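Local coordinates for protein gamma-resorcylate decarboxylase (Polaromonas, PDB 4QRO) that probably catalyses the manganese-dependent, non-oxidative decarboxylation of gamma-resorcylate (2,6-dihydroxybenzoate) to resorcinol, as a member of the amidohydrolase superfamily, at residues 290-293 and 294-297; 43-46 and 47-51. All blocks are in the same frame, centred on the assembly; numbering follows the deposited sequence. Where two conformers were deposited one is given.

In the fold
The two interactions lie on the same side of the chain's centre, their own centres about 11 Å apart. Interaction 1 runs from the inhibitor pocket out to the first turn of helix 293-302. Interaction 2 covers nearly all of helix 42-49 and the turn that leads into strand 52-59. They touch directly: I293 CD1 packs on L46 CB at 3.8 Å, and D294 CB meets H50 CE1 at 3.3 Å. Both are partly buried. Interaction 1 is the more polar, with an amide, a carboxylate, a water and a phenyl face laid against the inhibitor. Interaction 2 rests on helical backbone bonds, with M47 and V44 turned inward and R45, D48 and E49 exposed.

Interaction 1: residues 290-293 and 294-297; sequences FENI and DHAA. With 38L (2-nitrobenzene-1,3-diol), chain M; ACT (acetate ion), chain L.
N292 CB covers one face of the H295 imidazole in a CH-pi contact, 3.9 Å from the ring centroid and offset toward the rim. The N292 amide itself is turned 41° from the imidazole plane. The second flat group is the F290 ring, which lies against the aromatic ring of the inhibitor 2-nitrobenzene-1,3-diol. Carbon CAC of the inhibitor sits over the centre of one F290 face, 3.4 Å above the plane. F290 CD2 is 3.5 Å from inhibitor CAB. With an alanine here in place of F290, the inhibitor ring would probably lose the flat surface against this face, leaving a gap beside CAC and CAB.

These residues follow strand 282-283 and open helix 293-302, with N292 at the N-cap position. Its backbone O accepts from A296 N, and I293 O accepts from A297 N; these are the first bonds of the helix. The N292 side chain makes no capping bond. Its ND2 instead donates to D294 OD1 at 3.2 Å in a bent bond (138°), from the syn side and somewhat out of the carboxylate plane. The same OD1 takes a weak bond from H295 N at 2.8 Å. N292 OD1 is held by R35. D294 keeps CG between its backbone N and carbonyl carbon (chi1 64°), which brings OD1 back beside N292. D294 N donates to O of an acetate, probably from the crystallisation liquor, at 3.0 Å. One water donates to E291 OE1, accepts from N292 N and bonds H295 ND1. E291 OE2 accepts from the backbone N of N234 of the second subunit, whose ND2 also reaches F290 O and the inhibitor.

Interaction 2: residues 43-46 and 47-51; sequences RVRL and MDEHG
M47 N, D48 N and E49 N donate to R43 O, V44 O and R45 O in successive i to i+4 bonds of 2.9 to 3.0 Å, the regular pattern of an alpha-helix near its C-terminal end. H50 is the first residue to leave helical geometry. L46 O lies at the edge of the H50 ring, near its plane, 3.2 Å from H50 CD2. G51 follows with positive phi and turns the chain toward strand 52-59.

M47 has CG anti to its carbonyl carbon (chi1 -77°) and a near-straight chi2 (166°). This lays M47 CG 3.3 Å from R43 O and SD 4.4 Å from V44 CG2. The chi3 bend turns only the terminal CE. On the exposed side, in the conformer given, R45 and E49 run side by side. There E49 OE2 touches the aliphatic CG of R45 at 3.5 Å, and R45 NH1 forms a salt bridge with D41. D48 OD1 is paired with R94. E49 OE1 rests 3.7 Å from L46 CD2.

The R43 guanidinium points inward and hydrogen-bonds the backbone oxygens of D38 and H10, the latter a manganese ligand. Helix 42-49 lies between parallel neighbours 4-11 and 52-59, as in a beta-alpha-beta crossover, consistent with the (beta/alpha)8 barrel of the amidohydrolase family. M47 ends against I52, M55 and F95, R43 packs on strands 52-59 and 95-97, and L46 and H50 face helix 293-302.

Interaction 1: residues 290-293 and 294-297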
ATOM      1  N   PHE A 290      13.397  13.365 -10.514  1.00 32.38           N
ATOM      2  CA  PHE A 290      13.180  13.212  -9.075  1.00 32.49           C
ATOM      3  C   PHE A 290      14.031  12.069  -8.539  1.00 31.05           C
ATOM      4  O   PHE A 290      14.304  11.999  -7.314  1.00 37.75           O
ATOM      5  CB  PHE A 290      11.678  13.005  -8.789  1.00 31.06           C
ATOM      6  CG  PHE A 290      10.818  14.129  -9.295  1.00 27.95           C
ATOM      7  CD1 PHE A 290      10.765  15.323  -8.622  1.00 33.18           C
ATOM      8  CD2 PHE A 290      10.095  14.002 -10.486  1.00 36.76           C
ATOM      9  CE1 PHE A 290      10.013  16.376  -9.111  1.00 30.88           C
ATOM     10  CE2 PHE A 290       9.326  15.054 -10.977  1.00 38.99           C
ATOM     11  CZ  PHE A 290       9.279  16.230 -10.276  1.00 35.46           C
ATOM     12  N   GLU A 291      14.399  11.165  -9.451  1.00 29.91           N
ATOM     13  CA  GLU A 291      15.440  10.168  -9.245  1.00 29.63           C
ATOM     14  C   GLU A 291      16.526  10.347 -10.289  1.00 33.60           C
ATOM     15  O   GLU A 291      16.248  10.798 -11.421  1.00 36.07           O
ATOM     16  CB  GLU A 291      14.896   8.757  -9.439  1.00 33.61           C
ATOM     17  CG  GLU A 291      13.713   8.410  -8.594  1.00 29.69           C
ATOM     18  CD  GLU A 291      14.070   8.273  -7.144  1.00 39.22           C
ATOM     19  OE1 GLU A 291      15.284   8.164  -6.828  1.00 32.63           O
ATOM     20  OE2 GLU A 291      13.127   8.308  -6.338  1.00 35.64           O
ATOM     21  N   ASN A 292      17.747   9.970  -9.928  1.00 30.64           N
ATOM     22  CA  ASN A 292      18.883   9.982 -10.861  1.00 30.10           C
ATOM     23  C   ASN A 292      18.806   8.890 -11.906  1.00 32.99           C
ATOM     24  O   ASN A 292      18.477   7.736 -11.594  1.00 32.21           O
ATOM     25  CB  ASN A 292      20.221   9.809 -10.134  1.00 35.46           C
ATOM     26  CG  ASN A 292      20.785  11.107  -9.580  1.00 31.20           C
ATOM     27  OD1 ASN A 292      20.103  12.145  -9.523  1.00 31.11           O
ATOM     28  ND2 ASN A 292      22.052  11.065  -9.201  1.00 34.56           N
ATOM     29  N   ILE A 293      19.102   9.260 -13.151  1.00 33.72           N
ATOM     30  CA  ILE A 293      19.272   8.311 -14.229  1.00 30.84           C
ATOM     31  C   ILE A 293      20.339   7.264 -13.882  1.00 38.20           C
ATOM     32  O   ILE A 293      20.111   6.071 -14.098  1.00 35.89           O
ATOM     33  CB  ILE A 293      19.589   9.017 -15.571  1.00 32.83           C
ATOM     34  CG1 ILE A 293      18.341   9.739 -16.093  1.00 33.62           C
ATOM     35  CG2 ILE A 293      20.075   8.010 -16.617  1.00 29.88           C
ATOM     36  CD1 ILE A 293      18.639  10.844 -17.088  1.00 44.94           C
ATOM     37  N   ASP A 294      21.480   7.665 -13.317  1.00 32.07           N
ATOM     38  CA  ASP A 294      22.536   6.670 -13.039  1.00 38.89           C
ATOM     39  C   ASP A 294      22.123   5.653 -11.962  1.00 36.35           C
ATOM     40  O   ASP A 294      22.424   4.456 -12.090  1.00 35.96           O
ATOM     41  CB  ASP A 294      23.925   7.302 -12.759  1.00 37.96           C
ATOM     42  CG  ASP A 294      23.974   8.176 -11.500  1.00 42.13           C
ATOM     43  OD1 ASP A 294      22.932   8.463 -10.882  1.00 35.55           O
ATOM     44  OD2 ASP A 294      25.097   8.603 -11.145  1.00 41.63           O
ATOM     45  N   HIS A 295      21.411   6.119 -10.941  1.00 35.18           N
ATOM     46  CA  HIS A 295      20.799   5.224  -9.913  1.00 32.48           C
ATOM     47  C   HIS A 295      19.863   4.169 -10.532  1.00 41.91           C
ATOM     48  O   HIS A 295      20.013   2.979 -10.283  1.00 34.58           O
ATOM     49  CB  HIS A 295      20.012   6.012  -8.864  1.00 42.08           C
ATOM     50  CG  HIS A 295      20.867   6.864  -7.967  1.00 45.31           C
ATOM     51  ND1 HIS A 295      20.333   7.662  -6.973  1.00 37.84           N
ATOM     52  CD2 HIS A 295      22.211   7.066  -7.933  1.00 49.27           C
ATOM     53  CE1 HIS A 295      21.316   8.286  -6.338  1.00 44.07           C
ATOM     54  NE2 HIS A 295      22.461   7.955  -6.914  1.00 48.59           N
ATOM     55  N   ALA A 296      18.920   4.609 -11.356  1.00 31.49           N
ATOM     56  CA  ALA A 296      17.975   3.701 -12.015  1.00 31.65           C
ATOM     57  C   ALA A 296      18.713   2.678 -12.876  1.00 34.04           C
ATOM     58  O   ALA A 296      18.509   1.471 -12.749  1.00 33.55           O
ATOM     59  CB  ALA A 296      16.997   4.483 -12.854  1.00 39.32           C
ATOM     60  N   ALA A 297      19.575   3.167 -13.753  1.00 30.24           N
ATOM     61  CA  ALA A 297      20.227   2.328 -14.740  1.00 31.73           C
ATOM     62  C   ALA A 297      21.217   1.337 -14.151  1.00 29.94           C
ATOM     63  O   ALA A 297      21.294   0.189 -14.598  1.00 32.18           O
ATOM     64  CB  ALA A 297      20.916   3.199 -15.779  1.00 37.49           C
TER
HETATM   65  OAK 38L M 405       6.774  10.002  -9.155  1.00 37.00           O
HETATM   66  NAG 38L M 405       7.372  10.391  -8.189  1.00 94.55           N
HETATM   67  OAJ 38L M 405       7.547   9.608  -7.256  1.00 44.18           O
HETATM   68  CAA 38L M 405       7.854  11.723  -8.158  1.00 44.34           C
HETATM   69  CAF 38L M 405       8.508  12.150  -7.006  1.00 41.16           C
HETATM   70  OAH 38L M 405       9.290  11.276  -6.312  1.00 37.35           O
HETATM   71  CAE 38L M 405       8.370  13.464  -6.561  1.00 36.99           C
HETATM   72  CAD 38L M 405       7.620  14.378  -7.294  1.00 43.66           C
HETATM   73  CAC 38L M 405       7.106  14.007  -8.533  1.00 41.87           C
HETATM   74  CAB 38L M 405       7.258  12.697  -8.986  1.00 35.83           C
HETATM   75  OAI 38L M 405       6.804  12.372 -10.235  1.00 35.72           O
HETATM   76  C   ACT L 404      22.637  11.248 -13.118  1.00 44.70           C
HETATM   77  O   ACT L 404      21.534  10.691 -13.156  1.00 35.47           O
HETATM   78  OXT ACT L 404      23.668  10.602 -13.401  1.00 44.72           O
HETATM   79  CH3 ACT L 404      22.709  12.701 -12.731  1.00 38.92           C
HETATM   80  O   HOH W   1      17.865   9.255  -7.102  1.00 32.96           O

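Interaction 2: residues 43-46 and 47-51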
ATOM      1  N   ARG A  43      20.097  16.165 -20.351  1.00 34.16           N
ATOM      2  CA  ARG A  43      19.243  14.991 -20.358  1.00 32.90           C
ATOM      3  C   ARG A  43      19.684  13.959 -21.386  1.00 37.68           C
ATOM      4  O   ARG A  43      19.802  12.777 -21.064  1.00 33.91           O
ATOM      5  CB  ARG A  43      17.779  15.396 -20.599  1.00 40.93           C
ATOM      6  CG  ARG A  43      16.781  14.251 -20.514  1.00 41.49           C
ATOM      7  CD  ARG A  43      15.347  14.716 -20.759  1.00 33.38           C
ATOM      8  NE  ARG A  43      14.919  15.768 -19.823  1.00 27.49           N
ATOM      9  CZ  ARG A  43      13.852  15.704 -19.023  1.00 29.71           C
ATOM     10  NH1 ARG A  43      13.043  14.625 -18.972  1.00 30.66           N
ATOM     11  NH2 ARG A  43      13.610  16.724 -18.224  1.00 31.53           N
ATOM     12  N   VAL A  44      19.972  14.405 -22.603  1.00 33.82           N
ATOM     13  CA  VAL A  44      20.392  13.486 -23.644  1.00 29.99           C
ATOM     14  C   VAL A  44      21.815  12.963 -23.385  1.00 36.67           C
ATOM     15  O   VAL A  44      22.116  11.784 -23.613  1.00 34.52           O
ATOM     16  CB  VAL A  44      20.255  14.152 -25.039  1.00 34.54           C
ATOM     17  CG1 VAL A  44      20.864  13.276 -26.137  1.00 51.47           C
ATOM     18  CG2 VAL A  44      18.786  14.427 -25.309  1.00 36.14           C
ATOM     19  N   ARG A  45      22.699  13.825 -22.905  1.00 32.47           N
ATOM     20  CA  ARG A  45      24.020  13.378 -22.502  0.50 29.99           C
ATOM     21  C   ARG A  45      23.925  12.261 -21.446  1.00 35.69           C
ATOM     22  O   ARG A  45      24.650  11.262 -21.517  1.00 36.54           O
ATOM     23  CB  ARG A  45      24.823  14.570 -21.993  0.50 33.69           C
ATOM     24  CG  ARG A  45      26.097  14.245 -21.248  0.50 26.47           C
ATOM     25  CD  ARG A  45      26.869  15.538 -21.007  0.50 41.18           C
ATOM     26  NE  ARG A  45      26.456  16.556 -21.964  0.50 58.05           N
ATOM     27  CZ  ARG A  45      25.885  17.713 -21.643  0.50 30.09           C
ATOM     28  NH1 ARG A  45      25.537  18.537 -22.598  0.50 33.70           N
ATOM     29  NH2 ARG A  45      25.677  18.049 -20.379  0.50 38.49           N
ATOM     30  N   LEU A  46      23.047  12.410 -20.462  1.00 39.43           N
ATOM     31  CA  LEU A  46      22.915  11.353 -19.423  1.00 35.48           C
ATOM     32  C   LEU A  46      22.326  10.062 -20.008  1.00 35.90           C
ATOM     33  O   LEU A  46      22.721   8.940 -19.618  1.00 33.93           O
ATOM     34  CB  LEU A  46      22.083  11.841 -18.248  1.00 35.74           C
ATOM     35  CG  LEU A  46      22.794  12.927 -17.431  1.00 36.04           C
ATOM     36  CD1 LEU A  46      21.792  13.572 -16.461  1.00 32.50           C
ATOM     37  CD2 LEU A  46      24.039  12.385 -16.735  1.00 40.50           C
ATOM     38  N   MET A  47      21.412  10.229 -20.961  1.00 32.38           N
ATOM     39  CA  MET A  47      20.843   9.104 -21.710  1.00 37.05           C
ATOM     40  C   MET A  47      21.930   8.313 -22.437  1.00 40.59           C
ATOM     41  O   MET A  47      21.995   7.086 -22.351  1.00 34.83           O
ATOM     42  CB  MET A  47      19.780   9.590 -22.691  1.00 36.73           C
ATOM     43  CG  MET A  47      18.431   9.935 -22.061  1.00 31.75           C
ATOM     44  SD  MET A  47      17.400  10.873 -23.211  1.00 34.55           S
ATOM     45  CE  MET A  47      17.062   9.610 -24.424  1.00 33.85           C
ATOM     46  N   ASP A  48      22.820   9.030 -23.110  1.00 37.24           N
ATOM     47  CA  ASP A  48      23.957   8.426 -23.781  1.00 33.95           C
ATOM     48  C   ASP A  48      24.868   7.733 -22.785  1.00 42.14           C
ATOM     49  O   ASP A  48      25.328   6.627 -23.026  1.00 37.01           O
ATOM     50  CB  ASP A  48      24.763   9.501 -24.519  1.00 35.91           C
ATOM     51  CG  ASP A  48      24.025  10.073 -25.724  1.00 33.20           C
ATOM     52  OD1 ASP A  48      23.058   9.456 -26.222  1.00 37.49           O
ATOM     53  OD2 ASP A  48      24.417  11.171 -26.180  1.00 39.27           O
ATOM     54  N   GLU A  49      25.137   8.385 -21.666  1.00 32.42           N
ATOM     55  CA  GLU A  49      26.060   7.824 -20.692  1.00 28.90           C
ATOM     56  C   GLU A  49      25.532   6.625 -19.895  1.00 44.61           C
ATOM     57  O   GLU A  49      26.305   5.952 -19.214  1.00 42.06           O
ATOM     58  CB  GLU A  49      26.524   8.918 -19.743  1.00 35.13           C
ATOM     59  CG  GLU A  49      27.432   9.943 -20.399  1.00 39.04           C
ATOM     60  CD  GLU A  49      27.694  11.144 -19.502  1.00 46.93           C
ATOM     61  OE1 GLU A  49      27.117  11.217 -18.402  1.00 47.46           O
ATOM     62  OE2 GLU A  49      28.486  12.020 -19.901  1.00 58.33           O
ATOM     63  N   HIS A  50      24.229   6.369 -19.956  1.00 35.67           N
ATOM     64  CA  HIS A  50      23.602   5.300 -19.144  1.00 39.43           C
ATOM     65  C   HIS A  50      22.652   4.411 -19.960  1.00 38.26           C
ATOM     66  O   HIS A  50      21.739   3.783 -19.426  1.00 33.29           O
ATOM     67  CB  HIS A  50      22.917   5.926 -17.916  1.00 38.96           C
ATOM     68  CG  HIS A  50      23.874   6.674 -17.045  1.00 39.86           C
ATOM     69  ND1 HIS A  50      24.782   6.034 -16.226  1.00 39.80           N
ATOM     70  CD2 HIS A  50      24.128   8.001 -16.929  1.00 35.47           C
ATOM     71  CE1 HIS A  50      25.531   6.935 -15.616  1.00 40.04           C
ATOM     72  NE2 HIS A  50      25.162   8.137 -16.033  1.00 35.84           N
ATOM     73  N   GLY A  51      22.906   4.348 -21.265  1.00 37.08           N
ATOM     74  CA  GLY A  51      22.320   3.331 -22.138  1.00 34.31           C
ATOM     75  C   GLY A  51      20.834   3.446 -22.332  1.00 32.82           C
ATOM     76  O   GLY A  51      20.151   2.430 -22.435  1.00 30.48           O
TER